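Local coordinates for protein esterase LipW (Mycobacterium marinum, PDB 3QH4) that probably acts as a serine hydrolase of the alpha/beta hydrolase fold, an esterase with strict selectivity for its substrates, at residues A[15-18]-A[19-22]; A[123-127]-A[128-132]; A[294-298]-A[299-303]. One frame throughout, in Å; residues are numbered along the deposited sequence.

Contact 1 (A[15-18]-A[19-22]); sequences LDPL and LRAV
Arg20 of the short helix 17-20 reaches back to Leu15, two residues before the helix begins: Arg20 NH2 donates to Leu15 O at 2.9 Å, arriving close to the line of the carbonyl bond (C=O...N 176°), although the oxygen lies 24° out of the guanidinium plane. The other end of Leu15 is apolar, its CD2 standing 4.4 Å from Leu19 CD2. Asp16 is the N-cap. Its chi1 of -172° swings the carboxylate forward over the first turn, where the anti lone pair of OD1 accepts from Leu18 N at 2.8 Å; Asp16 O takes Arg20 N at 2.7 Å in a nearly straight bond. Pro17 lies beneath the bent arginine, with CA 4.0 Å from the guanidinium plane and over its centre, while Pro17 O accepts a less straight bond from Ala21 N (3.2 Å). The arginine thus closes back over the start of its own helix, and a weak bond from NE to Val12 O adds to the hold. Leu18 points away from this turn and packs on Trp297. Leu15 and Leu19 both rest on Cys287 of strand 286-287, and Leu19 reaches Phe290 and Leu293 of helix 290-293, so this N-terminal turn is laid against the segment that leads to helix 298-315.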
ATOM      1  N   LEU A  15      10.417  18.724   7.880  1.00  6.35           N
ATOM      2  CA  LEU A  15      10.093  18.328   6.497  1.00  4.92           C
ATOM      3  C   LEU A  15      10.827  19.225   5.540  1.00  4.82           C
ATOM      4  O   LEU A  15      11.079  20.387   5.835  1.00  6.30           O
ATOM      5  CB  LEU A  15       8.584  18.476   6.229  1.00  5.12           C
ATOM      6  CG  LEU A  15       7.648  17.690   7.158  1.00  5.91           C
ATOM      7  CD1 LEU A  15       6.207  17.897   6.792  1.00  7.43           C
ATOM      8  CD2 LEU A  15       8.014  16.198   7.077  1.00  7.89           C
ATOM      9  N   ASP A  16      11.156  18.677   4.368  1.00  5.21           N
ATOM     10  CA  ASP A  16      11.683  19.475   3.271  1.00  5.88           C
ATOM     11  C   ASP A  16      10.725  20.664   3.004  1.00  7.46           C
ATOM     12  O   ASP A  16       9.506  20.483   2.972  1.00  7.22           O
ATOM     13  CB  ASP A  16      11.786  18.601   2.007  1.00  6.16           C
ATOM     14  CG  ASP A  16      12.521  19.309   0.874  1.00  8.65           C
ATOM     15  OD1 ASP A  16      11.957  20.247   0.289  1.00 10.36           O
ATOM     16  OD2 ASP A  16      13.686  18.926   0.588  1.00 10.02           O
ATOM     17  N   PRO A  17      11.280  21.868   2.763  1.00  8.60           N
ATOM     18  CA  PRO A  17      10.396  23.022   2.512  1.00  9.42           C
ATOM     19  C   PRO A  17       9.390  22.794   1.370  1.00  9.05           C
ATOM     20  O   PRO A  17       8.276  23.286   1.439  1.00  9.51           O
ATOM     21  CB  PRO A  17      11.355  24.168   2.153  1.00 10.65           C
ATOM     22  CG  PRO A  17      12.722  23.712   2.529  1.00 12.15           C
ATOM     23  CD  PRO A  17      12.708  22.242   2.861  1.00 10.10           C
ATOM     24  N   LEU A  18       9.746  22.028   0.352  1.00  9.13           N
ATOM     25  CA  LEU A  18       8.803  21.812  -0.759  1.00  9.49           C
ATOM     26  C   LEU A  18       7.619  20.996  -0.270  1.00 10.17           C
ATOM     27  O   LEU A  18       6.459  21.228  -0.649  1.00 10.34           O
ATOM     28  CB  LEU A  18       9.480  21.093  -1.942  1.00  9.92           C
ATOM     29  CG  LEU A  18      10.585  21.830  -2.696  1.00 12.09           C
ATOM     30  CD1 LEU A  18      11.330  20.886  -3.684  1.00 13.23           C
ATOM     31  CD2 LEU A  18       9.990  23.017  -3.452  1.00 14.58           C
ATOM     32  N   LEU A  19       7.908  20.028   0.587  1.00  9.27           N
ATOM     33  CA  LEU A  19       6.859  19.204   1.131  1.00  9.38           C
ATOM     34  C   LEU A  19       6.087  19.919   2.222  1.00  9.91           C
ATOM     35  O   LEU A  19       4.861  19.817   2.278  1.00  9.12           O
ATOM     36  CB  LEU A  19       7.439  17.866   1.625  1.00  8.53           C
ATOM     37  CG  LEU A  19       6.444  16.855   2.162  1.00  7.27           C
ATOM     38  CD1 LEU A  19       5.475  16.391   1.083  1.00  8.00           C
ATOM     39  CD2 LEU A  19       7.271  15.667   2.761  1.00  5.08           C
ATOM     40  N   ARG A  20       6.793  20.696   3.044  1.00 10.57           N
ATOM     41  CA  ARG A  20       6.180  21.532   4.068  1.00 11.49           C
ATOM     42  C   ARG A  20       5.079  22.427   3.508  1.00 12.53           C
ATOM     43  O   ARG A  20       4.100  22.693   4.198  1.00 13.02           O
ATOM     44  CB  ARG A  20       7.238  22.411   4.728  1.00 12.68           C
ATOM     45  CG  ARG A  20       6.826  22.973   6.092  1.00 13.15           C
ATOM     46  CD  ARG A  20       7.888  23.969   6.579  1.00 16.19           C
ATOM     47  NE  ARG A  20       9.185  23.327   6.610  1.00 14.96           N
ATOM     48  CZ  ARG A  20      10.352  23.934   6.390  1.00 18.37           C
ATOM     49  NH1 ARG A  20      10.392  25.245   6.134  1.00 17.90           N
ATOM     50  NH2 ARG A  20      11.491  23.232   6.447  1.00 15.06           N
ATOM     51  N   ALA A  21       5.251  22.908   2.274  1.00 11.59           N
ATOM     52  CA  ALA A  21       4.282  23.805   1.672  1.00 12.34           C
ATOM     53  C   ALA A  21       2.921  23.165   1.425  1.00 12.46           C
ATOM     54  O   ALA A  21       1.912  23.874   1.371  1.00 12.87           O
ATOM     55  CB  ALA A  21       4.846  24.386   0.347  1.00 13.20           C
ATOM     56  N   VAL A  22       2.887  21.837   1.283  1.00 11.65           N
ATOM     57  CA  VAL A  22       1.631  21.102   1.007  1.00 11.89           C
ATOM     58  C   VAL A  22       1.141  20.230   2.165  1.00 12.12           C
ATOM     59  O   VAL A  22      -0.036  19.825   2.193  1.00 13.31           O
ATOM     60  CB  VAL A  22       1.689  20.232  -0.311  1.00 11.80           C
ATOM     61  CG1 VAL A  22       1.818  21.121  -1.561  1.00 14.91           C
ATOM     62  CG2 VAL A  22       2.810  19.169  -0.275  1.00 11.65           C
TER

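Contact 2 (A[123-127]-A[128-132]); sequences DYRLA and PEHPY
With chi1 at -75° in Arg125 and -55° in His130, each side chain leaves its backbone with CG opposite the carbonyl carbon, and the two come together across a tight turn built on a cis-proline. This turn belongs to the loop between strand 118-122 and helix 134-148 of the alpha/beta hydrolase fold. The cis peptide bond between Ala127 and Pro128 reverses the chain within a few residues: Ala127 CA and Pro128 CA are 3.0 Å apart, shorter than across a trans bond. The reversal lets His130 N donate to Leu126 O at 2.8 Å, the hydrogen bond that closes the turn; it is bent, with an N-H...O angle of 135° and the donor standing off the carbonyl plane.

Beside it, Arg125 CB lies 3.8 Å from His130 CB, and the aliphatic part of the arginine runs across the imidazole. The bend at chi3 turns the charged end of Arg125 toward Asp138 of helix 134-148, with which NH2 forms a salt bridge. Glu129 is likewise committed outside the turn, pairing through OE2 with Arg38 of helix 31-56, so one salt bridge ties the loop to helix 134-148 and the other to helix 31-56. Farther back, Tyr124 OH is hydrogen-bonded to His92 O and its ring stacks on that of His92. Arg125 CD sits 4.2 Å above the His130 ring plane, over the ring centre.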
ATOM      1  N   ASP A 123      -9.845  -2.989  -5.569  1.00  5.25           N
ATOM      2  CA  ASP A 123     -10.787  -2.051  -4.941  1.00  5.98           C
ATOM      3  C   ASP A 123     -11.442  -2.791  -3.783  1.00  6.41           C
ATOM      4  O   ASP A 123     -12.601  -3.247  -3.897  1.00  6.48           O
ATOM      5  CB  ASP A 123     -11.857  -1.599  -5.951  1.00  6.67           C
ATOM      6  CG  ASP A 123     -12.701  -0.449  -5.455  1.00  9.80           C
ATOM      7  OD1 ASP A 123     -12.362   0.186  -4.443  1.00 11.63           O
ATOM      8  OD2 ASP A 123     -13.732  -0.157  -6.120  1.00 12.38           O
ATOM      9  N   TYR A 124     -10.690  -2.930  -2.687  1.00  5.54           N
ATOM     10  CA  TYR A 124     -11.173  -3.687  -1.531  1.00  6.08           C
ATOM     11  C   TYR A 124     -12.202  -2.944  -0.692  1.00  6.02           C
ATOM     12  O   TYR A 124     -12.241  -1.698  -0.664  1.00  7.06           O
ATOM     13  CB  TYR A 124      -9.986  -4.115  -0.655  1.00  5.98           C
ATOM     14  CG  TYR A 124      -9.112  -2.985  -0.154  1.00  5.74           C
ATOM     15  CD1 TYR A 124      -7.909  -2.650  -0.811  1.00  5.08           C
ATOM     16  CD2 TYR A 124      -9.469  -2.260   0.977  1.00  6.05           C
ATOM     17  CE1 TYR A 124      -7.070  -1.620  -0.308  1.00  5.15           C
ATOM     18  CE2 TYR A 124      -8.645  -1.240   1.489  1.00  5.61           C
ATOM     19  CZ  TYR A 124      -7.450  -0.934   0.837  1.00  5.32           C
ATOM     20  OH  TYR A 124      -6.665   0.058   1.327  1.00  7.92           O
ATOM     21  N   ARG A 125     -13.043  -3.722  -0.010  1.00  5.34           N
ATOM     22  CA  ARG A 125     -14.072  -3.163   0.860  1.00  5.81           C
ATOM     23  C   ARG A 125     -13.426  -2.479   2.065  1.00  5.85           C
ATOM     24  O   ARG A 125     -12.326  -2.886   2.517  1.00  5.71           O
ATOM     25  CB  ARG A 125     -15.044  -4.249   1.328  1.00  5.96           C
ATOM     26  CG  ARG A 125     -16.053  -4.686   0.211  1.00  7.59           C
ATOM     27  CD  ARG A 125     -16.799  -5.968   0.619  1.00  7.33           C
ATOM     28  NE  ARG A 125     -15.846  -7.073   0.771  1.00  5.81           N
ATOM     29  CZ  ARG A 125     -16.058  -8.136   1.550  1.00  4.38           C
ATOM     30  NH1 ARG A 125     -17.206  -8.264   2.226  1.00  4.99           N
ATOM     31  NH2 ARG A 125     -15.122  -9.077   1.656  1.00  4.74           N
ATOM     32  N   LEU A 126     -14.149  -1.476   2.575  1.00  5.97           N
ATOM     33  CA  LEU A 126     -13.614  -0.508   3.564  1.00  5.61           C
ATOM     34  C   LEU A 126     -14.256  -0.580   4.921  1.00  6.08           C
ATOM     35  O   LEU A 126     -15.446  -0.790   5.052  1.00  7.60           O
ATOM     36  CB  LEU A 126     -13.812   0.932   3.060  1.00  6.04           C
ATOM     37  CG  LEU A 126     -13.162   1.265   1.707  1.00  5.29           C
ATOM     38  CD1 LEU A 126     -13.574   2.674   1.237  1.00  6.75           C
ATOM     39  CD2 LEU A 126     -11.614   1.109   1.723  1.00  5.33           C
ATOM     40  N   ALA A 127     -13.404  -0.400   5.932  1.00  6.51           N
ATOM     41  CA  ALA A 127     -13.812  -0.188   7.309  1.00  7.57           C
ATOM     42  C   ALA A 127     -14.317   1.254   7.443  1.00  7.82           C
ATOM     43  O   ALA A 127     -13.953   2.100   6.636  1.00  7.68           O
ATOM     44  CB  ALA A 127     -12.601  -0.410   8.210  1.00  6.57           C
ATOM     45  N   PRO A 128     -15.143   1.545   8.468  1.00  9.66           N
ATOM     46  CA  PRO A 128     -15.644   0.643   9.498  1.00 10.74           C
ATOM     47  C   PRO A 128     -16.775  -0.291   9.062  1.00 10.82           C
ATOM     48  O   PRO A 128     -17.144  -1.177   9.846  1.00 11.78           O
ATOM     49  CB  PRO A 128     -16.175   1.605  10.585  1.00 11.01           C
ATOM     50  CG  PRO A 128     -16.564   2.780   9.871  1.00 12.63           C
ATOM     51  CD  PRO A 128     -15.591   2.933   8.705  1.00 10.43           C
ATOM     52  N   GLU A 129     -17.336  -0.082   7.867  1.00 10.75           N
ATOM     53  CA  GLU A 129     -18.494  -0.848   7.409  1.00 11.47           C
ATOM     54  C   GLU A 129     -18.115  -2.310   7.163  1.00 11.14           C
ATOM     55  O   GLU A 129     -18.917  -3.235   7.394  1.00 12.13           O
ATOM     56  CB  GLU A 129     -19.087  -0.250   6.125  1.00 11.83           C
ATOM     57  CG  GLU A 129     -19.638   1.197   6.259  1.00 14.14           C
ATOM     58  CD  GLU A 129     -18.588   2.290   5.973  1.00 17.56           C
ATOM     59  OE1 GLU A 129     -17.377   1.976   5.902  1.00 13.72           O
ATOM     60  OE2 GLU A 129     -18.978   3.471   5.814  1.00 18.85           O
ATOM     61  N   HIS A 130     -16.878  -2.517   6.728  1.00  9.86           N
ATOM     62  CA  HIS A 130     -16.402  -3.848   6.415  1.00  9.40           C
ATOM     63  C   HIS A 130     -15.028  -4.058   7.047  1.00  8.41           C
ATOM     64  O   HIS A 130     -14.010  -3.945   6.378  1.00  9.20           O
ATOM     65  CB  HIS A 130     -16.330  -4.045   4.894  1.00  9.04           C
ATOM     66  CG  HIS A 130     -17.620  -3.768   4.198  1.00 10.76           C
ATOM     67  ND1 HIS A 130     -18.692  -4.634   4.258  1.00 14.03           N
ATOM     68  CD2 HIS A 130     -18.034  -2.709   3.464  1.00 13.09           C
ATOM     69  CE1 HIS A 130     -19.707  -4.128   3.577  1.00 13.69           C
ATOM     70  NE2 HIS A 130     -19.335  -2.964   3.081  1.00 13.06           N
ATOM     71  N   PRO A 131     -15.009  -4.364   8.344  1.00  8.95           N
ATOM     72  CA  PRO A 131     -13.736  -4.530   9.032  1.00  8.37           C
ATOM     73  C   PRO A 131     -13.005  -5.813   8.650  1.00  6.90           C
ATOM     74  O   PRO A 131     -13.488  -6.630   7.826  1.00  7.12           O
ATOM     75  CB  PRO A 131     -14.126  -4.537  10.523  1.00  9.57           C
ATOM     76  CG  PRO A 131     -15.570  -4.667  10.602  1.00 11.22           C
ATOM     77  CD  PRO A 131     -16.177  -4.508   9.240  1.00  9.20           C
ATOM     78  N   TYR A 132     -11.829  -5.997   9.229  1.00  5.18           N
ATOM     79  CA  TYR A 132     -11.073  -7.245   9.067  1.00  5.12           C
ATOM     80  C   TYR A 132     -12.029  -8.441   9.258  1.00  6.22           C
ATOM     81  O   TYR A 132     -12.858  -8.423  10.180  1.00  6.90           O
ATOM     82  CB  TYR A 132      -9.980  -7.286  10.120  1.00  5.44           C
ATOM     83  CG  TYR A 132      -9.303  -8.612  10.186  1.00  6.03           C
ATOM     84  CD1 TYR A 132      -8.275  -8.924   9.291  1.00  5.95           C
ATOM     85  CD2 TYR A 132      -9.749  -9.604  11.072  1.00  7.97           C
ATOM     86  CE1 TYR A 132      -7.687 -10.202   9.309  1.00  9.86           C
ATOM     87  CE2 TYR A 132      -9.146 -10.840  11.123  1.00  9.58           C
ATOM     88  CZ  TYR A 132      -8.114 -11.137  10.247  1.00 10.80           C
ATOM     89  OH  TYR A 132      -7.529 -12.409  10.289  1.00 12.79           O
TER

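Contact 3 (A[294-298]-A[299-303]); sequences LPEWT and TSQRL
The N-terminal cap of helix 298-315 follows directly on a type I beta turn, Leu294 to Trp297, and the contact joins the two motifs. Trp297 occupies the N-cap position. Thr299 lies over one face of its indole, with Thr299 CB 3.3 Å from the centroid of the six-membered ring and directly along the ring normal, a CH-pi contact. The chi1 of 179° in Trp297 places CG opposite the backbone N, beside the carbonyl carbon, and so sets the indole against Thr299.

Leu294 O is gripped twice: Trp297 N closes the turn at 3.1 Å, and Ser300 OG donates at 2.7 Å from the opposite face of the carbonyl plane, lying 44° out of it rather than on a lone pair. The next carbonyl is held by Gln301, whose NE2 reaches Pro295 O with an N-H...O angle of 172° and the oxygen exactly in the amide plane. The amide's other end, OE1, accepts from Arg114, while nearby Glu296 forms its salt bridge with Arg106. Helical backbone bonds begin with Gln301 N to Trp297 O and Arg302 N to Thr298 O. One water joins the two threonines, 2.8 Å from Thr298 OG1 and 2.9 Å from Thr299 OG1, and also accepts a weak bond from Arg302 NH1.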
ATOM      1  N   LEU A 294       3.368  15.090  -3.258  1.00  8.64           N
ATOM      2  CA  LEU A 294       4.269  15.770  -4.198  1.00  9.38           C
ATOM      3  C   LEU A 294       4.891  14.763  -5.148  1.00  8.85           C
ATOM      4  O   LEU A 294       6.065  14.465  -5.032  1.00  7.51           O
ATOM      5  CB  LEU A 294       5.397  16.475  -3.434  1.00  9.77           C
ATOM      6  CG  LEU A 294       5.299  17.906  -2.962  1.00 15.49           C
ATOM      7  CD1 LEU A 294       6.678  18.442  -2.549  1.00 14.67           C
ATOM      8  CD2 LEU A 294       4.660  18.822  -4.039  1.00 14.99           C
ATOM      9  N   PRO A 295       4.110  14.235  -6.107  1.00  8.26           N
ATOM     10  CA  PRO A 295       4.692  13.127  -6.890  1.00  8.56           C
ATOM     11  C   PRO A 295       5.838  13.549  -7.815  1.00  8.51           C
ATOM     12  O   PRO A 295       6.631  12.695  -8.232  1.00  9.72           O
ATOM     13  CB  PRO A 295       3.512  12.584  -7.702  1.00  8.84           C
ATOM     14  CG  PRO A 295       2.420  13.557  -7.557  1.00 11.50           C
ATOM     15  CD  PRO A 295       2.675  14.429  -6.353  1.00  9.05           C
ATOM     16  N   GLU A 296       5.971  14.850  -8.095  1.00  7.97           N
ATOM     17  CA  GLU A 296       7.082  15.296  -8.957  1.00  8.85           C
ATOM     18  C   GLU A 296       8.371  15.639  -8.185  1.00  8.25           C
ATOM     19  O   GLU A 296       9.404  15.928  -8.773  1.00  8.84           O
ATOM     20  CB  GLU A 296       6.669  16.513  -9.808  1.00  9.41           C
ATOM     21  CG  GLU A 296       5.251  16.527 -10.289  1.00 12.38           C
ATOM     22  CD  GLU A 296       4.857  15.333 -11.124  1.00 18.54           C
ATOM     23  OE1 GLU A 296       5.739  14.674 -11.711  1.00 19.74           O
ATOM     24  OE2 GLU A 296       3.635  15.074 -11.187  1.00 21.61           O
ATOM     25  N   TRP A 297       8.295  15.633  -6.865  1.00  7.55           N
ATOM     26  CA  TRP A 297       9.424  15.991  -6.058  1.00  7.07           C
ATOM     27  C   TRP A 297      10.547  14.986  -6.287  1.00  7.00           C
ATOM     28  O   TRP A 297      10.296  13.813  -6.472  1.00  5.85           O
ATOM     29  CB  TRP A 297       8.961  15.970  -4.597  1.00  6.95           C
ATOM     30  CG  TRP A 297       9.982  16.283  -3.526  1.00  5.86           C
ATOM     31  CD1 TRP A 297      11.018  17.182  -3.592  1.00  6.32           C
ATOM     32  CD2 TRP A 297       9.964  15.783  -2.195  1.00  5.98           C
ATOM     33  NE1 TRP A 297      11.699  17.190  -2.397  1.00  6.56           N
ATOM     34  CE2 TRP A 297      11.063  16.353  -1.520  1.00  6.15           C
ATOM     35  CE3 TRP A 297       9.159  14.835  -1.519  1.00  7.26           C
ATOM     36  CZ2 TRP A 297      11.378  16.040  -0.192  1.00  7.99           C
ATOM     37  CZ3 TRP A 297       9.461  14.526  -0.207  1.00  6.34           C
ATOM     38  CH2 TRP A 297      10.581  15.132   0.449  1.00  5.21           C
ATOM     39  N   THR A 298      11.786  15.461  -6.294  1.00  6.98           N
ATOM     40  CA  THR A 298      12.933  14.558  -6.510  1.00  7.59           C
ATOM     41  C   THR A 298      12.872  13.346  -5.553  1.00  7.01           C
ATOM     42  O   THR A 298      13.184  12.236  -5.939  1.00  6.70           O
ATOM     43  CB  THR A 298      14.286  15.287  -6.364  1.00  8.95           C
ATOM     44  OG1 THR A 298      14.246  16.163  -5.225  1.00 11.85           O
ATOM     45  CG2 THR A 298      14.559  16.112  -7.604  1.00 10.15           C
ATOM     46  N   THR A 299      12.465  13.560  -4.308  1.00  6.02           N
ATOM     47  CA  THR A 299      12.414  12.448  -3.354  1.00  6.25           C
ATOM     48  C   THR A 299      11.364  11.399  -3.725  1.00  5.72           C
ATOM     49  O   THR A 299      11.633  10.189  -3.646  1.00  5.54           O
ATOM     50  CB  THR A 299      12.232  12.959  -1.898  1.00  5.62           C
ATOM     51  OG1 THR A 299      13.391  13.716  -1.533  1.00  7.40           O
ATOM     52  CG2 THR A 299      12.074  11.810  -0.925  1.00  7.29           C
ATOM     53  N   SER A 300      10.185  11.873  -4.138  1.00  5.31           N
ATOM     54  CA  SER A 300       9.134  10.998  -4.640  1.00  4.72           C
ATOM     55  C   SER A 300       9.596  10.260  -5.878  1.00  4.50           C
ATOM     56  O   SER A 300       9.344   9.066  -6.035  1.00  4.17           O
ATOM     57  CB  SER A 300       7.860  11.799  -4.936  1.00  5.17           C
ATOM     58  OG  SER A 300       7.480  12.495  -3.738  1.00  6.43           O
ATOM     59  N   GLN A 301      10.293  10.972  -6.766  1.00  4.79           N
ATOM     60  CA  GLN A 301      10.810  10.314  -7.964  1.00  5.54           C
ATOM     61  C   GLN A 301      11.847   9.260  -7.649  1.00  5.08           C
ATOM     62  O   GLN A 301      11.867   8.200  -8.289  1.00  5.64           O
ATOM     63  CB  GLN A 301      11.353  11.350  -8.960  1.00  5.07           C
ATOM     64  CG  GLN A 301      10.239  12.230  -9.556  1.00  6.98           C
ATOM     65  CD  GLN A 301       9.418  11.469 -10.625  1.00  6.68           C
ATOM     66  OE1 GLN A 301       9.988  10.917 -11.581  1.00  8.01           O
ATOM     67  NE2 GLN A 301       8.095  11.435 -10.457  1.00  7.23           N
ATOM     68  N   ARG A 302      12.709   9.539  -6.674  1.00  5.78           N
ATOM     69  CA  ARG A 302      13.682   8.523  -6.241  1.00  5.79           C
ATOM     70  C   ARG A 302      12.976   7.291  -5.667  1.00  5.03           C
ATOM     71  O   ARG A 302      13.435   6.170  -5.874  1.00  4.95           O
ATOM     72  CB  ARG A 302      14.675   9.111  -5.231  1.00  6.06           C
ATOM     73  CG  ARG A 302      15.749  10.004  -5.892  1.00  9.34           C
ATOM     74  CD  ARG A 302      16.897  10.302  -4.895  1.00 14.01           C
ATOM     75  NE  ARG A 302      16.491  11.288  -3.903  1.00 22.02           N
ATOM     76  CZ  ARG A 302      16.706  12.601  -4.025  1.00 24.70           C
ATOM     77  NH1 ARG A 302      16.273  13.436  -3.086  1.00 26.84           N
ATOM     78  NH2 ARG A 302      17.332  13.080  -5.101  1.00 23.87           N
ATOM     79  N   LEU A 303      11.881   7.503  -4.926  1.00  4.04           N
ATOM     80  CA  LEU A 303      11.060   6.370  -4.467  1.00  3.85           C
ATOM     81  C   LEU A 303      10.565   5.531  -5.656  1.00  4.84           C
ATOM     82  O   LEU A 303      10.770   4.313  -5.673  1.00  4.42           O
ATOM     83  CB  LEU A 303       9.852   6.868  -3.608  1.00  3.37           C
ATOM     84  CG  LEU A 303       8.883   5.695  -3.314  1.00  4.60           C
ATOM     85  CD1 LEU A 303       9.439   4.770  -2.257  1.00  4.35           C
ATOM     86  CD2 LEU A 303       7.510   6.268  -2.890  1.00  4.16           C
TER
HETATM   87  O   HOH W   1      15.081  15.872  -2.532  1.00 31.50           O

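Overall arrangement
Following the chain from the N terminus, the three contacts come in series, and none nests within or crosses another. Contact 1 closes the first helical turn, contact 2 reverses the loop between strand 118-122 and helix 134-148, and contact 3 closes the turn from helix 290-293 into helix 298-315. Although far apart in sequence, contacts 1 and 3 touch: Leu18 O lies 3.4 Å from Leu294 CD1, and Asp16 CB packs at 3.4 Å on Trp297 CZ2, joining the N-terminal turn to the loop that leads into helix 298-315. Contact 2 lies across the chain's centre from contact 3, their nearest atoms about 16 Å apart.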